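Local coordinates for spindle assembly abnormal protein 6 (PDB 4G79), which forms the central scaffold of the centriole, its globular N-terminal head domains linking coiled-coil dimers so that the organelle acquires ninefold symmetry, at residues I97-C102 against L122-P127. Numbering follows the deposited sequence.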
loop_
_atom_site.group_PDB
_atom_site.type_symbol
_atom_site.label_atom_id
_atom_site.label_comp_id
_atom_site.label_asym_id
_atom_site.label_seq_id
_atom_site.Cartn_x
_atom_site.Cartn_y
_atom_site.Cartn_z
ATOM N N ILE A 97 9.505 14.737 3.385
ATOM C CA ILE A 97 9.542 15.839 4.355
ATOM C C ILE A 97 8.295 16.699 4.153
ATOM O O ILE A 97 7.675 17.082 5.140
ATOM C CB ILE A 97 10.884 16.612 4.265
ATOM C CG1 ILE A 97 11.981 15.739 4.912
ATOM C CG2 ILE A 97 10.814 17.985 4.939
ATOM C CD1 ILE A 97 13.437 16.069 4.515
ATOM N N GLN A 98 7.918 16.971 2.891
ATOM C CA GLN A 98 6.703 17.746 2.611
ATOM C C GLN A 98 5.497 17.016 3.211
ATOM O O GLN A 98 4.680 17.642 3.874
ATOM C CB GLN A 98 6.524 17.986 1.102
ATOM C CG GLN A 98 5.542 19.118 0.793
ATOM C CD GLN A 98 5.059 19.136 -0.634
ATOM O OE1 GLN A 98 5.820 18.942 -1.588
ATOM N NE2 GLN A 98 3.782 19.435 -0.812
ATOM N N HIS A 99 5.426 15.670 3.051
ATOM C CA HIS A 99 4.336 14.866 3.623
ATOM C C HIS A 99 4.295 15.002 5.154
ATOM O O HIS A 99 3.233 15.271 5.709
ATOM C CB HIS A 99 4.469 13.375 3.220
ATOM C CG HIS A 99 3.416 12.524 3.858
ATOM N ND1 HIS A 99 2.209 12.284 3.226
ATOM C CD2 HIS A 99 3.396 11.949 5.086
ATOM C CE1 HIS A 99 1.492 11.572 4.077
ATOM N NE2 HIS A 99 2.167 11.337 5.214
ATOM N N LEU A 100 5.450 14.816 5.836
ATOM C CA LEU A 100 5.582 14.873 7.299
ATOM C C LEU A 100 5.198 16.217 7.881
ATOM O O LEU A 100 4.775 16.277 9.038
ATOM C CB LEU A 100 7.010 14.551 7.754
ATOM C CG LEU A 100 7.485 13.126 7.577
ATOM C CD1 LEU A 100 8.982 13.049 7.768
ATOM C CD2 LEU A 100 6.746 12.148 8.542
ATOM N N LEU A 101 5.390 17.296 7.117
ATOM C CA LEU A 101 5.075 18.626 7.613
ATOM C C LEU A 101 3.687 19.089 7.188
ATOM O O LEU A 101 3.144 20.001 7.820
ATOM C CB LEU A 101 6.133 19.646 7.148
ATOM C CG LEU A 101 7.565 19.433 7.673
ATOM C CD1 LEU A 101 8.554 20.286 6.909
ATOM C CD2 LEU A 101 7.661 19.724 9.166
ATOM N N CYS A 102 3.100 18.459 6.154
ATOM C CA CYS A 102 1.813 18.880 5.591
ATOM C C CYS A 102 0.630 17.982 5.954
ATOM O O CYS A 102 -0.509 18.430 5.780
ATOM C CB CYS A 102 1.930 18.986 4.075
ATOM S SG CYS A 102 3.231 20.116 3.503
ATOM N N LEU A 122 5.839 4.440 7.966
ATOM C CA LEU A 122 5.130 5.692 7.716
ATOM C C LEU A 122 3.840 5.394 6.956
ATOM O O LEU A 122 3.891 4.677 5.965
ATOM C CB LEU A 122 6.031 6.671 6.922
ATOM C CG LEU A 122 5.425 8.060 6.660
ATOM C CD1 LEU A 122 5.072 8.762 7.972
ATOM C CD2 LEU A 122 6.408 8.904 5.882
ATOM N N PHE A 123 2.703 5.982 7.389
ATOM C CA PHE A 123 1.396 5.763 6.763
ATOM C C PHE A 123 0.730 7.029 6.456
ATOM O O PHE A 123 1.028 8.029 7.085
ATOM C CB PHE A 123 0.445 4.972 7.698
ATOM C CG PHE A 123 0.909 3.597 8.107
ATOM C CD1 PHE A 123 1.808 3.433 9.164
ATOM C CD2 PHE A 123 0.404 2.461 7.484
ATOM C CE1 PHE A 123 2.207 2.160 9.567
ATOM C CE2 PHE A 123 0.819 1.185 7.877
ATOM C CZ PHE A 123 1.705 1.045 8.927
ATOM N N SER A 124 -0.211 6.992 5.519
ATOM C CA SER A 124 -1.108 8.111 5.237
ATOM C C SER A 124 -2.498 7.483 5.000
ATOM O O SER A 124 -2.805 7.051 3.888
ATOM C CB SER A 124 -0.597 8.942 4.066
ATOM O OG SER A 124 -1.422 10.079 3.893
ATOM N N LYS A 125 -3.281 7.310 6.083
ATOM C CA LYS A 125 -4.573 6.611 6.044
ATOM C C LYS A 125 -5.533 7.219 5.069
ATOM O O LYS A 125 -5.491 8.405 4.766
ATOM C CB LYS A 125 -5.252 6.501 7.438
ATOM C CG LYS A 125 -5.756 7.808 8.038
ATOM C CD LYS A 125 -6.741 7.563 9.200
ATOM C CE LYS A 125 -7.240 8.857 9.804
ATOM N NZ LYS A 125 -8.113 9.634 8.874
ATOM N N THR A 126 -6.319 6.341 4.478
ATOM C CA THR A 126 -7.398 6.686 3.572
ATOM C C THR A 126 -8.686 6.160 4.228
ATOM O O THR A 126 -8.611 5.402 5.209
ATOM C CB THR A 126 -7.150 6.077 2.165
ATOM O OG1 THR A 126 -7.633 4.732 2.171
ATOM C CG2 THR A 126 -5.672 6.140 1.708
ATOM N N PRO A 127 -9.883 6.441 3.667
ATOM C CA PRO A 127 -11.104 5.858 4.240
ATOM C C PRO A 127 -11.192 4.323 4.084
ATOM O O PRO A 127 -12.037 3.711 4.721
ATOM C CB PRO A 127 -12.227 6.534 3.436
ATOM C CG PRO A 127 -11.612 7.752 2.847
ATOM C CD PRO A 127 -10.201 7.329 2.531
#
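In the globular N-terminal head domain of SAS-6, the last turns of helix 92-102 pack against the end of strand 117-123 and the loop leaving it; His99 points at Ser124 and the strand end, while Leu100 reaches Leu122 with its CD2 methyl. With CG anti to the backbone N (chi1 177°), the His99 ring extends from the helix to the serine. Its CE1 lies 3.3 Å from Ser124 OG, which sits at the ring edge, in plane; Ser124 CB is almost as near, 3.4 Å from CE1. The ring atom nearest the hydroxyl is thus a carbon, and the two meet in van der Waals contact. Leu122 CD2 approaches the ring obliquely, 4.4 Å from His99 CD2. The leucines meet by single methyls, Leu100 CD2 to Leu122 CD1 at 3.8 Å, their side chains running at a slant to each other. Putting an alanine at His99 would probably open a gap beside Ser124 and cost Thr105 OG1 its weak hydrogen bond with the ring NE2. That threonine also hydrogen-bonds to Phe123 O, tying the strand end to the link that follows the helix. Ile133 of strand 132-140 touches both His99 and Leu122, Phe10 of strand 7-21 packs on Leu100, and Ile128 of the second subunit lies against His99.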